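Local atomic coordinates of actin-related protein 8 (Homo sapiens, PDB entry 4FO0), a protein that binds ATP with low basal ATPase activity and is a proposed core subunit of the INO80 chromatin-remodelling complex, acting in transcription, probably DNA repair, and mitotic chromosome organisation. Residues L27-A32 with L36-P41; I17-P22 with G557-A562; I202-D207 with S236-Y241. One frame throughout, in Å; residues are numbered along the deposited sequence.

Contact 1 (L27-A32 with L36-P41); sequences LRIGRA and LPASIP. With ATP (adenosine-5'-triphosphate), chain C.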
loop_
_atom_site.group_PDB
_atom_site.type_symbol
_atom_site.label_atom_id
_atom_site.label_comp_id
_atom_site.label_asym_id
_atom_site.label_seq_id
_atom_site.Cartn_x
_atom_site.Cartn_y
_atom_site.Cartn_z
ATOM N N LEU A 27 2.951 8.055 3.108
ATOM C CA LEU A 27 4.331 8.201 3.523
ATOM C C LEU A 27 4.463 7.841 5.015
ATOM O O LEU A 27 3.677 8.274 5.860
ATOM C CB LEU A 27 4.804 9.633 3.281
ATOM C CG LEU A 27 6.125 9.997 3.978
ATOM C CD1 LEU A 27 7.297 9.165 3.450
ATOM C CD2 LEU A 27 6.410 11.481 3.829
ATOM N N ARG A 28 5.435 7.018 5.342
ATOM C CA ARG A 28 5.697 6.738 6.748
ATOM C C ARG A 28 7.085 7.251 7.073
ATOM O O ARG A 28 8.081 6.859 6.448
ATOM C CB ARG A 28 5.487 5.250 7.079
ATOM C CG ARG A 28 4.018 4.985 7.394
ATOM C CD ARG A 28 3.593 3.541 7.300
ATOM N NE ARG A 28 3.201 3.169 5.946
ATOM C CZ ARG A 28 1.951 2.952 5.535
ATOM N NH1 ARG A 28 0.920 3.065 6.366
ATOM N NH2 ARG A 28 1.734 2.606 4.271
ATOM N N ILE A 29 7.143 8.184 8.012
ATOM C CA ILE A 29 8.393 8.888 8.264
ATOM C C ILE A 29 8.569 9.203 9.753
ATOM O O ILE A 29 7.596 9.498 10.448
ATOM C CB ILE A 29 8.461 10.170 7.407
ATOM C CG1 ILE A 29 9.797 10.875 7.581
ATOM C CG2 ILE A 29 7.309 11.124 7.742
ATOM C CD1 ILE A 29 10.037 11.948 6.546
ATOM N N GLY A 30 9.802 9.113 10.247
ATOM C CA GLY A 30 10.072 9.385 11.652
ATOM C C GLY A 30 11.527 9.209 12.027
ATOM O O GLY A 30 12.326 8.751 11.211
ATOM N N ARG A 31 11.881 9.586 13.254
ATOM C CA ARG A 31 13.215 9.296 13.789
ATOM C C ARG A 31 13.319 7.810 14.088
ATOM O O ARG A 31 12.333 7.168 14.484
ATOM C CB ARG A 31 13.466 10.053 15.089
ATOM C CG ARG A 31 13.405 11.547 14.992
ATOM C CD ARG A 31 13.385 12.150 16.374
ATOM N NE ARG A 31 12.972 13.553 16.343
ATOM C CZ ARG A 31 13.812 14.585 16.330
ATOM N NH1 ARG A 31 15.129 14.385 16.335
ATOM N NH2 ARG A 31 13.336 15.823 16.304
ATOM N N ALA A 32 14.514 7.259 13.925
ATOM C CA ALA A 32 14.734 5.848 14.246
ATOM C C ALA A 32 14.388 5.520 15.710
ATOM O O ALA A 32 14.222 4.363 16.072
ATOM C CB ALA A 32 16.166 5.455 13.922
ATOM N N LEU A 36 6.242 4.830 16.951
ATOM C CA LEU A 36 5.447 4.941 15.739
ATOM C C LEU A 36 5.963 6.076 14.864
ATOM O O LEU A 36 6.271 7.162 15.359
ATOM C CB LEU A 36 3.993 5.219 16.087
ATOM C CG LEU A 36 3.344 4.151 16.945
ATOM C CD1 LEU A 36 1.913 4.547 17.204
ATOM C CD2 LEU A 36 3.444 2.782 16.272
ATOM N N PRO A 37 6.045 5.830 13.552
ATOM C CA PRO A 37 6.350 6.897 12.599
ATOM C C PRO A 37 5.104 7.730 12.361
ATOM O O PRO A 37 3.998 7.247 12.589
ATOM C CB PRO A 37 6.665 6.122 11.323
ATOM C CG PRO A 37 5.779 4.914 11.418
ATOM C CD PRO A 37 5.805 4.539 12.880
ATOM N N ALA A 38 5.272 8.957 11.883
ATOM C CA ALA A 38 4.137 9.702 11.353
ATOM C C ALA A 38 3.672 9.081 10.031
ATOM O O ALA A 38 4.478 8.552 9.248
ATOM C CB ALA A 38 4.487 11.153 11.163
ATOM N N SER A 39 2.367 9.135 9.809
ATOM C CA SER A 39 1.756 8.588 8.609
ATOM C C SER A 39 1.038 9.707 7.899
ATOM O O SER A 39 0.103 10.295 8.438
ATOM C CB SER A 39 0.761 7.477 8.953
ATOM O OG SER A 39 1.414 6.225 9.163
ATOM N N ILE A 40 1.487 10.013 6.694
ATOM C CA ILE A 40 0.921 11.115 5.934
ATOM C C ILE A 40 0.405 10.629 4.594
ATOM O O ILE A 40 1.080 9.833 3.919
ATOM C CB ILE A 40 1.995 12.196 5.664
ATOM C CG1 ILE A 40 2.435 12.835 6.974
ATOM C CG2 ILE A 40 1.486 13.246 4.691
ATOM C CD1 ILE A 40 3.263 11.915 7.822
ATOM N N PRO A 41 -0.787 11.097 4.201
ATOM C CA PRO A 41 -1.261 10.880 2.822
ATOM C C PRO A 41 -0.217 11.456 1.895
ATOM O O PRO A 41 0.109 12.632 1.985
ATOM C CB PRO A 41 -2.547 11.707 2.739
ATOM C CG PRO A 41 -3.002 11.830 4.196
ATOM C CD PRO A 41 -1.746 11.850 5.025
HETATM P PG ATP C . 1.850 0.771 -1.991
HETATM O O1G ATP C . 2.616 -0.136 -1.067
HETATM O O2G ATP C . 2.659 1.874 -2.628
HETATM O O3G ATP C . 0.924 0.075 -2.966
HETATM P PB ATP C . 1.063 2.024 0.510
HETATM O O1B ATP C . 0.479 3.411 0.553
HETATM O O2B ATP C . 2.431 1.677 1.078
HETATM O O3B ATP C . 0.852 1.551 -1.012
HETATM P PA ATP C . -0.212 0.684 2.683
HETATM O O1A ATP C . -0.396 1.986 3.419
HETATM O O2A ATP C . 0.782 -0.354 3.138
HETATM O O3A ATP C . -0.027 1.023 1.132
HETATM O "O5'" ATP C . -1.646 -0.015 2.620
HETATM C "C5'" ATP C . -2.739 0.779 2.190
HETATM C "C4'" ATP C . -3.916 -0.131 1.940
HETATM O "O4'" ATP C . -4.192 -0.815 3.153
HETATM C "C3'" ATP C . -5.180 0.624 1.567
HETATM O "O3'" ATP C . -5.770 0.029 0.406
HETATM C "C2'" ATP C . -6.083 0.444 2.762
HETATM O "O2'" ATP C . -7.459 0.399 2.418
HETATM C "C1'" ATP C . -5.607 -0.893 3.271
HETATM N N9 ATP C . -6.077 -1.130 4.644
HETATM C C8 ATP C . -5.726 -0.433 5.734
HETATM N N7 ATP C . -6.357 -0.915 6.831
HETATM C C5 ATP C . -7.123 -1.940 6.438
HETATM C C6 ATP C . -8.051 -2.874 7.093
HETATM N N6 ATP C . -8.260 -2.788 8.431
HETATM N N1 ATP C . -8.663 -3.803 6.311
HETATM C C2 ATP C . -8.452 -3.884 4.983
HETATM N N3 ATP C . -7.622 -3.050 4.322
HETATM C C4 ATP C . -6.942 -2.079 4.986
HETATM O O HOH W 1 -0.120 3.755 9.021
#
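Leu-27 faces Ile-40 and Ile-29 faces Ala-38 as antiparallel hydrogen-bonded pairs, with Arg-28 and Ser-39 as the non-hydrogen-bonded pair between them; the short strand axes, 4.8 Å apart, run 147° from each other. Each hydrogen-bonded pair is closed by two N-H...O bonds, from Leu-27 N to Ile-40 O at 2.7 Å and back from Ile-40 N to Leu-27 O, then from Ile-29 N to Ala-38 O at 3.0 Å and back from Ala-38 N to Ile-29 O. The ladder ends at Ala-38, next to Pro-37. CA-H...O contacts, such as Arg-28 CA to Ala-38 O, fill in between the rungs. Leu-27, Ile-29, Ala-38 and Ile-40 share one apolar face: CG2 of Ile-29 meets CD1 of Ile-40 at 4.1 Å, and Trp-181, Ala-184 and Ile-185 of helix 170-187 pack against this side. On the other face Arg-28 lays its CG beside OG of Ser-39 (3.4 Å), and its chain then bends at chi3 (-87°), turning the guanidinium toward the nucleotide. NH2 donates to alpha-phosphate oxygen O1A of ATP along a nearly straight line; the modelled separation is too short to be taken literally. A second, weak bond joins NH2 to O2B on the beta phosphate. NH1 and Ser-39 OG share a water, 2.9 Å from each, which lies in the guanidinium plane and ties the second strand to the arginine. The positive group probably offsets phosphate charge; Lys-257 and Lys-316 also hydrogen-bond the nucleotide. This is a beta hairpin of the actin fold, one strand of which contributes to the ATP pocket.

Contact 2 (I17-P22 with G557-A562); sequences IIVIHP and GGAVLA
Val-19 and Ala-559 have the nearest CA atoms across the contact, 6.2 Å apart, where strand 17-21 packs against the helical segment 557-562. The valine rests both methyls on the Gly-558/Ala-559 peptide: CG1 is anti to the valine's backbone N (chi1 176°), which leaves CG2 beside that N and turns both branches to the helix. CG2 reaches Ala-559 N at 3.8 Å, and CG1 lies 4.0 Å from CA of Gly-558, which has no side chain to hold the two apart. Two residues earlier on the same face of the strand, Ile-17 meets Ala-562, one helical turn beyond Gly-558. Here CD1 comes within 3.9 Å of the alanine CB, and CG2 lies 4.1 Å from it, so two branches of one isoleucine touch the same methyl. Outside this first shell, Trp-555 of the same helix donates from NE1 to Val-19 O, fixing the strand to the helix by a polar bond beside the apolar patch. Strand 17-21 is itself held between strands 26-31 and 200-205, and Trp-571 adds to the cover over Ile-17. No hydrogen bond crosses between 17-22 and 557-562. The contact therefore rests on methyl groups meeting glycine and alanine, whose small size lets the helix lie with its axis 8.4 Å from that of the strand.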
loop_
_atom_site.group_PDB
_atom_site.type_symbol
_atom_site.label_atom_id
_atom_site.label_comp_id
_atom_site.label_asym_id
_atom_site.label_seq_id
_atom_site.Cartn_x
_atom_site.Cartn_y
_atom_site.Cartn_z
ATOM N N ILE A 17 18.752 9.990 13.083
ATOM C CA ILE A 17 18.553 9.263 11.855
ATOM C C ILE A 17 17.077 9.260 11.482
ATOM O O ILE A 17 16.243 8.744 12.232
ATOM C CB ILE A 17 19.090 7.857 12.003
ATOM C CG1 ILE A 17 20.615 7.934 12.159
ATOM C CG2 ILE A 17 18.663 7.009 10.815
ATOM C CD1 ILE A 17 21.256 6.629 12.521
ATOM N N ILE A 18 16.750 9.873 10.346
ATOM C CA ILE A 18 15.368 9.869 9.850
ATOM C C ILE A 18 15.104 8.660 8.955
ATOM O O ILE A 18 15.838 8.419 7.989
ATOM C CB ILE A 18 15.030 11.113 9.038
ATOM C CG1 ILE A 18 15.187 12.378 9.879
ATOM C CG2 ILE A 18 13.605 11.019 8.539
ATOM C CD1 ILE A 18 14.274 12.415 11.050
ATOM N N VAL A 19 14.072 7.889 9.287
ATOM C CA VAL A 19 13.713 6.726 8.480
ATOM C C VAL A 19 12.511 7.036 7.593
ATOM O O VAL A 19 11.456 7.463 8.077
ATOM C CB VAL A 19 13.457 5.489 9.350
ATOM C CG1 VAL A 19 12.980 4.317 8.503
ATOM C CG2 VAL A 19 14.728 5.120 10.100
ATOM N N ILE A 20 12.689 6.840 6.289
ATOM C CA ILE A 20 11.673 7.238 5.316
ATOM C C ILE A 20 11.146 6.086 4.470
ATOM O O ILE A 20 11.885 5.460 3.698
ATOM C CB ILE A 20 12.193 8.329 4.393
ATOM C CG1 ILE A 20 12.802 9.457 5.226
ATOM C CG2 ILE A 20 11.067 8.842 3.484
ATOM C CD1 ILE A 20 13.475 10.533 4.399
ATOM N N HIS A 21 9.857 5.811 4.623
ATOM C CA HIS A 21 9.219 4.759 3.849
ATOM C C HIS A 21 8.070 5.328 3.040
ATOM O O HIS A 21 6.951 5.471 3.538
ATOM C CB HIS A 21 8.683 3.672 4.760
ATOM C CG HIS A 21 8.226 2.459 4.024
ATOM N ND1 HIS A 21 7.486 1.458 4.622
ATOM C CD2 HIS A 21 8.401 2.081 2.735
ATOM C CE1 HIS A 21 7.234 0.514 3.733
ATOM N NE2 HIS A 21 7.774 0.868 2.579
ATOM N N PRO A 22 8.345 5.654 1.780
ATOM C CA PRO A 22 7.346 6.195 0.851
ATOM C C PRO A 22 6.360 5.106 0.429
ATOM O O PRO A 22 6.701 3.930 0.443
ATOM C CB PRO A 22 8.184 6.617 -0.357
ATOM C CG PRO A 22 9.637 6.446 0.062
ATOM C CD PRO A 22 9.643 5.422 1.132
ATOM N N GLY A 557 11.600 -1.977 10.669
ATOM C CA GLY A 557 12.825 -2.600 10.223
ATOM C C GLY A 557 13.890 -1.606 9.795
ATOM O O GLY A 557 15.079 -1.844 9.968
ATOM N N GLY A 558 13.463 -0.493 9.212
ATOM C CA GLY A 558 14.391 0.540 8.788
ATOM C C GLY A 558 15.109 1.148 9.978
ATOM O O GLY A 558 16.330 1.326 9.966
ATOM N N ALA A 559 14.344 1.468 11.015
ATOM C CA ALA A 559 14.916 1.975 12.256
ATOM C C ALA A 559 15.902 0.958 12.834
ATOM O O ALA A 559 17.035 1.290 13.180
ATOM C CB ALA A 559 13.817 2.276 13.248
ATOM N N VAL A 560 15.456 -0.287 12.919
ATOM C CA VAL A 560 16.301 -1.375 13.367
ATOM C C VAL A 560 17.587 -1.455 12.576
ATOM O O VAL A 560 18.628 -1.793 13.115
ATOM C CB VAL A 560 15.590 -2.719 13.230
ATOM C CG1 VAL A 560 16.607 -3.837 13.237
ATOM C CG2 VAL A 560 14.601 -2.889 14.355
ATOM N N LEU A 561 17.503 -1.157 11.288
ATOM C CA LEU A 561 18.662 -1.212 10.407
ATOM C C LEU A 561 19.722 -0.181 10.810
ATOM O O LEU A 561 20.917 -0.362 10.566
ATOM C CB LEU A 561 18.218 -0.985 8.955
ATOM C CG LEU A 561 19.319 -0.668 7.946
ATOM C CD1 LEU A 561 20.287 -1.812 7.909
ATOM C CD2 LEU A 561 18.741 -0.401 6.562
ATOM N N ALA A 562 19.276 0.902 11.432
ATOM C CA ALA A 562 20.176 1.985 11.823
ATOM C C ALA A 562 21.088 1.577 12.983
ATOM O O ALA A 562 22.213 2.055 13.094
ATOM C CB ALA A 562 19.373 3.240 12.177
#

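Contact 3 (I202-D207 with S236-Y241); sequences ILLIPD and SVCATY
Asp-207 extends its carboxylate away from its own backbone N (chi1 -161°), while Ser-236 holds OG between its backbone N and carbonyl carbon (chi1 47°), and these two choices bring hydroxyl and carboxylate together. OG of Ser-236 donates to OD1 of Asp-207 at a modelled 2.5 Å, an exact length that is doubtful; the other carboxylate oxygen, OD2, stays 4.0 Å from OG. OD1 is shared, since Ser-268 also hydrogen-bonds to it. Two hydroxyls thus bond to one oxygen of a buried residue, and Arg-273 adds only a long, weak ion pair; together they may tentatively favour the ionised carboxylate. Further back along the chain, an apolar contact joins strand 200-205 itself to the helix. Cys-238 sets its SG against Leu-204, 3.8 Å from both CG and CD1; the other methyl, CD2, is 4.2 Å from Cys-238 CB. Ala-554 of helix 553-563 packs on Leu-204, and His-233 on Cys-238. The polar pair lies at the loop just past strand 200-205, and the sulfur contact on the side of helix 235-243 that meets this strand. Strands 200-205 and 229-234, parallel neighbours linked through helix 211-225, make a beta-alpha-beta unit of the actin fold, and the helix that directly follows the second strand is fastened here to the loop just past the first.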
loop_
_atom_site.group_PDB
_atom_site.type_symbol
_atom_site.label_atom_id
_atom_site.label_comp_id
_atom_site.label_asym_id
_atom_site.label_seq_id
_atom_site.Cartn_x
_atom_site.Cartn_y
_atom_site.Cartn_z
ATOM N N ILE A 202 17.661 7.006 6.475
ATOM C CA ILE A 202 17.468 5.685 5.915
ATOM C C ILE A 202 16.275 5.713 4.968
ATOM O O ILE A 202 15.141 5.952 5.390
ATOM C CB ILE A 202 17.197 4.672 7.003
ATOM C CG1 ILE A 202 18.344 4.697 8.033
ATOM C CG2 ILE A 202 16.950 3.309 6.369
ATOM C CD1 ILE A 202 19.121 3.406 8.138
ATOM N N LEU A 203 16.544 5.481 3.688
ATOM C CA LEU A 203 15.512 5.456 2.665
ATOM C C LEU A 203 15.141 4.034 2.240
ATOM O O LEU A 203 15.967 3.297 1.693
ATOM C CB LEU A 203 15.960 6.243 1.432
ATOM C CG LEU A 203 14.977 6.270 0.244
ATOM C CD1 LEU A 203 13.626 6.858 0.645
ATOM C CD2 LEU A 203 15.535 7.047 -0.931
ATOM N N LEU A 204 13.893 3.654 2.479
ATOM C CA LEU A 204 13.406 2.362 2.015
ATOM C C LEU A 204 12.949 2.480 0.575
ATOM O O LEU A 204 12.272 3.443 0.207
ATOM C CB LEU A 204 12.229 1.913 2.851
ATOM C CG LEU A 204 12.521 1.083 4.083
ATOM C CD1 LEU A 204 13.454 1.825 5.024
ATOM C CD2 LEU A 204 11.192 0.756 4.742
ATOM N N ILE A 205 13.307 1.497 -0.238
ATOM C CA ILE A 205 12.926 1.506 -1.636
ATOM C C ILE A 205 12.273 0.184 -2.011
ATOM O O ILE A 205 12.439 -0.817 -1.319
ATOM C CB ILE A 205 14.132 1.753 -2.550
ATOM C CG1 ILE A 205 15.092 0.564 -2.516
ATOM C CG2 ILE A 205 14.849 2.997 -2.141
ATOM C CD1 ILE A 205 16.206 0.689 -3.505
ATOM N N PRO A 206 11.530 0.178 -3.120
ATOM C CA PRO A 206 10.847 -1.043 -3.553
ATOM C C PRO A 206 11.843 -2.170 -3.780
ATOM O O PRO A 206 13.012 -1.939 -4.080
ATOM C CB PRO A 206 10.217 -0.648 -4.890
ATOM C CG PRO A 206 10.187 0.875 -4.887
ATOM C CD PRO A 206 11.384 1.288 -4.079
ATOM N N ASP A 207 11.358 -3.392 -3.638
ATOM C CA ASP A 207 12.146 -4.584 -3.893
ATOM C C ASP A 207 12.701 -4.605 -5.325
ATOM O O ASP A 207 13.901 -4.790 -5.533
ATOM C CB ASP A 207 11.260 -5.798 -3.634
ATOM C CG ASP A 207 12.049 -7.050 -3.421
ATOM O OD1 ASP A 207 13.129 -6.960 -2.796
ATOM O OD2 ASP A 207 11.591 -8.117 -3.882
ATOM N N SER A 236 11.584 -4.815 1.326
ATOM C CA SER A 236 11.386 -6.236 1.611
ATOM C C SER A 236 12.368 -6.757 2.673
ATOM O O SER A 236 11.983 -7.480 3.589
ATOM C CB SER A 236 11.525 -7.054 0.332
ATOM O OG SER A 236 12.688 -6.656 -0.372
ATOM N N VAL A 237 13.641 -6.397 2.544
ATOM C CA VAL A 237 14.618 -6.824 3.521
ATOM C C VAL A 237 14.309 -6.172 4.863
ATOM O O VAL A 237 14.372 -6.823 5.914
ATOM C CB VAL A 237 16.040 -6.468 3.092
ATOM C CG1 VAL A 237 17.012 -6.834 4.187
ATOM C CG2 VAL A 237 16.385 -7.162 1.801
ATOM N N CYS A 238 13.967 -4.887 4.821
ATOM C CA CYS A 238 13.603 -4.168 6.035
ATOM C C CYS A 238 12.447 -4.843 6.760
ATOM O O CYS A 238 12.461 -4.982 7.982
ATOM C CB CYS A 238 13.289 -2.712 5.726
ATOM S SG CYS A 238 14.774 -1.762 5.281
ATOM N N ALA A 239 11.452 -5.277 6.000
ATOM C CA ALA A 239 10.341 -6.000 6.585
ATOM C C ALA A 239 10.829 -7.193 7.406
ATOM O O ALA A 239 10.310 -7.439 8.493
ATOM C CB ALA A 239 9.376 -6.458 5.506
ATOM N N THR A 240 11.807 -7.939 6.881
ATOM C CA THR A 240 12.343 -9.098 7.599
ATOM C C THR A 240 12.994 -8.684 8.918
ATOM O O THR A 240 12.803 -9.351 9.928
ATOM C CB THR A 240 13.334 -9.933 6.754
ATOM O OG1 THR A 240 14.490 -9.151 6.432
ATOM C CG2 THR A 240 12.673 -10.401 5.474
ATOM N N TYR A 241 13.743 -7.577 8.896
ATOM C CA TYR A 241 14.340 -6.995 10.096
ATOM C C TYR A 241 13.304 -6.607 11.141
ATOM O O TYR A 241 13.463 -6.888 12.324
ATOM C CB TYR A 241 15.126 -5.734 9.747
ATOM C CG TYR A 241 16.363 -5.981 8.932
ATOM C CD1 TYR A 241 16.921 -7.253 8.838
ATOM C CD2 TYR A 241 16.986 -4.936 8.256
ATOM C CE1 TYR A 241 18.063 -7.472 8.085
ATOM C CE2 TYR A 241 18.122 -5.147 7.504
ATOM C CZ TYR A 241 18.658 -6.415 7.423
ATOM O OH TYR A 241 19.793 -6.602 6.671
#

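In the fold
The three contacts follow neighbouring strands of one sheet in the order 38-47, 26-31, 17-21, 200-205. Strand 17-21 is common to the set, lying between its neighbours: Val-19 N probably hydrogen-bonds to Gly-30 O of contact 1 (2.7 Å), and Ile-20 N probably to Ile-202 O of contact 3 (2.8 Å). Contacts 2 and 3 have centres 9 Å apart, whereas contacts 1 and 3, 15 Å apart, do not touch. Along the chain contact 2 encloses both others, bringing helix 553-563, late in the chain, back onto the N-terminal strand. Contact 1 alone reaches ATP directly; the Leu-204 side chain of contact 3 lies about 10 Å from the nucleotide and about 8 Å from the magnesium ion.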